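Local coordinates for putative alpha-L-fucosidase (Bacteroides thetaiotaomicron, PDB 4H41), which is a putative alpha-L-fucosidase with a TIM-barrel fold, probably hydrolysing fucose-containing host glycans, at residues B[53-64]-B[104-114]. Numbering follows the deposited sequence.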
loop_
_atom_site.group_PDB
_atom_site.type_symbol
_atom_site.label_atom_id
_atom_site.label_comp_id
_atom_site.label_asym_id
_atom_site.label_seq_id
_atom_site.Cartn_x
_atom_site.Cartn_y
_atom_site.Cartn_z
ATOM N N GLU B 53 -11.078 -8.510 20.544
ATOM C CA GLU B 53 -12.118 -9.544 20.517
ATOM C C GLU B 53 -13.424 -9.038 19.894
ATOM O O GLU B 53 -14.089 -9.801 19.212
ATOM C CB GLU B 53 -12.389 -10.091 21.917
ATOM C CG GLU B 53 -13.293 -11.313 21.862
ATOM C CD GLU B 53 -13.244 -12.250 23.039
ATOM O OE1 GLU B 53 -12.151 -12.446 23.619
ATOM O OE2 GLU B 53 -14.271 -12.924 23.270
ATOM N N LYS B 54 -13.784 -7.769 20.094
ATOM C CA LYS B 54 -15.026 -7.232 19.492
ATOM C C LYS B 54 -15.013 -7.313 17.973
ATOM O O LYS B 54 -15.994 -7.752 17.343
ATOM C CB LYS B 54 -15.224 -5.782 19.915
ATOM C CG LYS B 54 -16.531 -5.162 19.476
ATOM C CD LYS B 54 -16.577 -3.681 19.857
ATOM C CE LYS B 54 -17.982 -3.183 20.009
ATOM N NZ LYS B 54 -18.053 -1.695 20.077
ATOM N N GLU B 55 -13.898 -6.898 17.382
ATOM C CA GLU B 55 -13.714 -6.928 15.934
ATOM C C GLU B 55 -13.652 -8.356 15.416
ATOM O O GLU B 55 -14.246 -8.663 14.371
ATOM C CB GLU B 55 -12.433 -6.188 15.548
ATOM C CG GLU B 55 -12.511 -4.681 15.749
ATOM C CD GLU B 55 -12.403 -4.201 17.178
ATOM O OE1 GLU B 55 -11.754 -4.896 17.993
ATOM O OE2 GLU B 55 -12.930 -3.109 17.482
ATOM N N TRP B 56 -12.986 -9.250 16.153
ATOM C CA TRP B 56 -12.894 -10.653 15.705
ATOM C C TRP B 56 -14.251 -11.322 15.772
ATOM O O TRP B 56 -14.623 -12.039 14.840
ATOM C CB TRP B 56 -11.848 -11.419 16.504
ATOM C CG TRP B 56 -10.482 -11.245 15.933
ATOM C CD1 TRP B 56 -9.439 -10.551 16.468
ATOM C CD2 TRP B 56 -10.037 -11.730 14.665
ATOM N NE1 TRP B 56 -8.352 -10.616 15.628
ATOM C CE2 TRP B 56 -8.695 -11.324 14.509
ATOM C CE3 TRP B 56 -10.657 -12.420 13.615
ATOM C CZ2 TRP B 56 -7.963 -11.588 13.335
ATOM C CZ3 TRP B 56 -9.891 -12.769 12.510
ATOM C CH2 TRP B 56 -8.564 -12.343 12.380
ATOM N N ASP B 57 -15.046 -11.039 16.799
ATOM C CA ASP B 57 -16.405 -11.574 16.893
ATOM C C ASP B 57 -17.235 -11.132 15.685
ATOM O O ASP B 57 -17.917 -11.948 15.052
ATOM C CB ASP B 57 -17.072 -11.119 18.187
ATOM C CG ASP B 57 -18.540 -11.494 18.236
ATOM O OD1 ASP B 57 -18.836 -12.676 18.510
ATOM O OD2 ASP B 57 -19.375 -10.640 17.888
ATOM N N LEU B 58 -17.158 -9.863 15.348
ATOM C CA LEU B 58 -17.884 -9.350 14.177
ATOM C C LEU B 58 -17.374 -10.003 12.874
ATOM O O LEU B 58 -18.172 -10.349 12.003
ATOM C CB LEU B 58 -17.746 -7.831 14.120
ATOM C CG LEU B 58 -18.339 -7.114 12.909
ATOM C CD1 LEU B 58 -19.851 -7.341 12.837
ATOM C CD2 LEU B 58 -18.039 -5.595 12.963
ATOM N N ASP B 59 -16.060 -10.231 12.757
ATOM C CA ASP B 59 -15.558 -10.894 11.554
ATOM C C ASP B 59 -16.050 -12.313 11.451
ATOM O O ASP B 59 -16.387 -12.750 10.341
ATOM C CB ASP B 59 -14.011 -10.881 11.432
ATOM C CG ASP B 59 -13.634 -10.326 10.083
ATOM O OD1 ASP B 59 -14.224 -9.311 9.683
ATOM O OD2 ASP B 59 -12.767 -10.931 9.411
ATOM N N PHE B 60 -16.163 -13.017 12.564
ATOM C CA PHE B 60 -16.689 -14.386 12.528
ATOM C C PHE B 60 -18.149 -14.373 12.042
ATOM O O PHE B 60 -18.584 -15.302 11.349
ATOM C CB PHE B 60 -16.554 -15.065 13.881
ATOM C CG PHE B 60 -15.256 -15.838 14.051
ATOM C CD1 PHE B 60 -14.028 -15.172 14.079
ATOM C CD2 PHE B 60 -15.264 -17.220 14.211
ATOM C CE1 PHE B 60 -12.828 -15.874 14.232
ATOM C CE2 PHE B 60 -14.065 -17.919 14.410
ATOM C CZ PHE B 60 -12.861 -17.233 14.462
ATOM N N GLN B 61 -18.918 -13.328 12.399
ATOM C CA GLN B 61 -20.285 -13.162 11.902
ATOM C C GLN B 61 -20.305 -12.961 10.377
ATOM O O GLN B 61 -21.143 -13.575 9.702
ATOM C CB GLN B 61 -20.975 -11.977 12.571
ATOM C CG GLN B 61 -21.219 -12.139 14.065
ATOM C CD GLN B 61 -21.834 -10.896 14.612
ATOM O OE1 GLN B 61 -22.865 -10.444 14.103
ATOM N NE2 GLN B 61 -21.274 -10.341 15.686
ATOM N N HIS B 62 -19.354 -12.161 9.836
ATOM C CA HIS B 62 -19.263 -11.926 8.378
ATOM C C HIS B 62 -18.894 -13.241 7.681
ATOM O O HIS B 62 -19.401 -13.536 6.601
ATOM C CB HIS B 62 -18.232 -10.806 8.000
ATOM C CG HIS B 62 -18.574 -9.418 8.479
ATOM N ND1 HIS B 62 -19.829 -8.865 8.264
ATOM C CD2 HIS B 62 -17.780 -8.485 9.048
ATOM C CE1 HIS B 62 -19.782 -7.641 8.774
ATOM N NE2 HIS B 62 -18.568 -7.370 9.273
HETATM N N MSE B 63 -18.052 -14.066 8.331
HETATM C CA MSE B 63 -17.672 -15.376 7.791
HETATM C C MSE B 63 -18.842 -16.318 7.768
HETATM O O MSE B 63 -19.099 -16.976 6.763
HETATM C CB MSE B 63 -16.551 -16.004 8.636
HETATM C CG MSE B 63 -15.219 -15.293 8.557
HETATM SE SE MSE B 63 -14.076 -16.115 9.924
HETATM C CE MSE B 63 -12.721 -14.736 10.028
ATOM N N LYS B 64 -19.592 -16.360 8.873
ATOM C CA LYS B 64 -20.732 -17.267 8.983
ATOM C C LYS B 64 -21.786 -16.983 7.932
ATOM O O LYS B 64 -22.368 -17.921 7.364
ATOM C CB LYS B 64 -21.352 -17.158 10.378
ATOM C CG LYS B 64 -22.424 -18.202 10.703
ATOM C CD LYS B 64 -21.815 -19.556 10.899
ATOM C CE LYS B 64 -22.799 -20.617 11.309
ATOM N NZ LYS B 64 -22.066 -21.890 11.442
HETATM N N MSE B 104 -9.121 -17.239 22.323
HETATM C CA MSE B 104 -10.126 -16.390 21.694
HETATM C C MSE B 104 -10.720 -17.051 20.481
HETATM O O MSE B 104 -11.947 -17.100 20.365
HETATM C CB MSE B 104 -9.531 -15.030 21.283
HETATM C CG MSE B 104 -10.579 -14.054 20.811
HETATM SE SE MSE B 104 -9.751 -12.548 19.963
HETATM C CE MSE B 104 -9.116 -13.469 18.344
ATOM N N TYR B 105 -9.879 -17.529 19.568
ATOM C CA TYR B 105 -10.384 -18.178 18.352
ATOM C C TYR B 105 -11.164 -19.436 18.651
ATOM O O TYR B 105 -12.161 -19.688 17.995
ATOM C CB TYR B 105 -9.256 -18.503 17.370
ATOM C CG TYR B 105 -8.608 -17.290 16.766
ATOM C CD1 TYR B 105 -9.376 -16.257 16.220
ATOM C CD2 TYR B 105 -7.227 -17.203 16.639
ATOM C CE1 TYR B 105 -8.780 -15.173 15.593
ATOM C CE2 TYR B 105 -6.624 -16.114 16.015
ATOM C CZ TYR B 105 -7.405 -15.105 15.493
ATOM O OH TYR B 105 -6.810 -14.054 14.849
ATOM N N LEU B 106 -10.718 -20.246 19.600
ATOM C CA LEU B 106 -11.465 -21.457 19.975
ATOM C C LEU B 106 -12.857 -21.098 20.508
ATOM O O LEU B 106 -13.827 -21.769 20.143
ATOM C CB LEU B 106 -10.689 -22.271 20.974
ATOM C CG LEU B 106 -9.533 -23.064 20.368
ATOM C CD1 LEU B 106 -8.594 -23.561 21.443
ATOM C CD2 LEU B 106 -10.029 -24.260 19.586
ATOM N N ARG B 107 -12.974 -20.037 21.317
ATOM C CA ARG B 107 -14.274 -19.601 21.852
ATOM C C ARG B 107 -15.157 -19.062 20.733
ATOM O O ARG B 107 -16.350 -19.345 20.695
ATOM C CB ARG B 107 -14.102 -18.554 22.959
ATOM C CG ARG B 107 -13.634 -19.177 24.270
ATOM C CD ARG B 107 -13.645 -18.191 25.427
ATOM N NE ARG B 107 -12.626 -17.155 25.277
ATOM C CZ ARG B 107 -12.810 -15.922 24.827
ATOM N NH1 ARG B 107 -14.022 -15.512 24.457
ATOM N NH2 ARG B 107 -11.780 -15.084 24.733
ATOM N N LEU B 108 -14.580 -18.293 19.807
ATOM C CA LEU B 108 -15.357 -17.747 18.698
ATOM C C LEU B 108 -15.792 -18.870 17.750
ATOM O O LEU B 108 -16.931 -18.864 17.295
ATOM C CB LEU B 108 -14.568 -16.672 17.943
ATOM C CG LEU B 108 -14.318 -15.390 18.727
ATOM C CD1 LEU B 108 -13.444 -14.438 17.936
ATOM C CD2 LEU B 108 -15.649 -14.691 19.121
ATOM N N ALA B 109 -14.911 -19.845 17.473
ATOM C CA ALA B 109 -15.271 -20.980 16.620
ATOM C C ALA B 109 -16.414 -21.755 17.233
ATOM O O ALA B 109 -17.339 -22.145 16.510
ATOM C CB ALA B 109 -14.073 -21.889 16.381
ATOM N N GLU B 110 -16.412 -21.922 18.563
ATOM C CA GLU B 110 -17.501 -22.647 19.203
ATOM C C GLU B 110 -18.803 -21.851 19.146
ATOM O O GLU B 110 -19.864 -22.407 18.858
ATOM C CB GLU B 110 -17.148 -22.971 20.645
ATOM C CG GLU B 110 -18.230 -23.784 21.333
ATOM C CD GLU B 110 -17.884 -24.313 22.705
ATOM O OE1 GLU B 110 -16.746 -24.063 23.172
ATOM O OE2 GLU B 110 -18.772 -24.946 23.324
ATOM N N LYS B 111 -18.718 -20.566 19.386
ATOM C CA LYS B 111 -19.883 -19.682 19.335
ATOM C C LYS B 111 -20.570 -19.739 17.967
ATOM O O LYS B 111 -21.794 -19.768 17.902
ATOM C CB LYS B 111 -19.450 -18.244 19.628
ATOM C CG LYS B 111 -20.593 -17.272 19.809
ATOM C CD LYS B 111 -20.066 -15.892 20.146
ATOM C CE LYS B 111 -21.163 -14.867 20.144
ATOM N NZ LYS B 111 -20.640 -13.535 20.573
ATOM N N TYR B 112 -19.788 -19.769 16.888
ATOM C CA TYR B 112 -20.344 -19.750 15.528
ATOM C C TYR B 112 -20.334 -21.116 14.864
ATOM O O TYR B 112 -20.567 -21.202 13.666
ATOM C CB TYR B 112 -19.595 -18.704 14.681
ATOM C CG TYR B 112 -19.855 -17.307 15.190
ATOM C CD1 TYR B 112 -21.070 -16.685 14.967
ATOM C CD2 TYR B 112 -18.928 -16.650 15.993
ATOM C CE1 TYR B 112 -21.360 -15.446 15.516
ATOM C CE2 TYR B 112 -19.193 -15.393 16.520
ATOM C CZ TYR B 112 -20.425 -14.803 16.302
ATOM O OH TYR B 112 -20.738 -13.585 16.840
ATOM N N ASN B 113 -20.155 -22.192 15.663
ATOM C CA ASN B 113 -20.196 -23.574 15.244
ATOM C C ASN B 113 -19.281 -23.836 14.043
ATOM O O ASN B 113 -19.691 -24.367 13.008
ATOM C CB ASN B 113 -21.636 -24.014 14.957
ATOM C CG ASN B 113 -21.805 -25.526 14.981
ATOM O OD1 ASN B 113 -21.188 -26.236 15.775
ATOM N ND2 ASN B 113 -22.625 -26.065 14.109
HETATM N N MSE B 114 -18.029 -23.467 14.200
HETATM C CA MSE B 114 -16.984 -23.702 13.221
HETATM C C MSE B 114 -15.926 -24.644 13.801
HETATM O O MSE B 114 -15.806 -24.763 15.019
HETATM C CB MSE B 114 -16.344 -22.373 12.795
HETATM C CG MSE B 114 -17.295 -21.466 11.966
HETATM SE SE MSE B 114 -16.430 -19.838 11.765
HETATM C CE MSE B 114 -17.857 -18.789 11.052
#
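Tyr105 turns its edge to one face of the Trp56 indole, a T-shaped pair with planes at 89°. Tyr105 OH lies above the rim of the six-membered ring, 3.1 Å from Trp56 CZ2; that buried oxygen has no hydrogen-bond partner in the model. The Met104 methyl CE covers the five-membered ring, 3.8 Å from its centroid, because the selenomethionine chain bends at its last torsion (chi3 70°). The Phe60 ring is sandwiched: Leu108 CB sits 3.7 Å above its centre, and Met63 SE lies toward the rim of the opposite face. A leucine in place of Trp56 would probably leave the Tyr105 edge and the Met104 methyl without their aromatic face. Arg107 grips Glu53 end-on, NH1 to OE2 and NH2 to OE1, both bonds nearly straight. Asp57 OD1 accepts from Lys111 NZ (2.9 Å) and Tyr112 OH (2.7 Å), on opposite faces of the carboxylate. Lys64 NZ bonds to Tyr112 O (2.8 Å), where a Schellman motif with Asn113 as C-prime ends the helix. Segments 53-64 and 104-111 cross at -38°. Helices 53-65 and 101-111 are neighbours on the outside of the eight-stranded barrel. Their inner side chains rest on strands 34-39 and 70-73, and Trp56 and Met63 also touch helix 313-316.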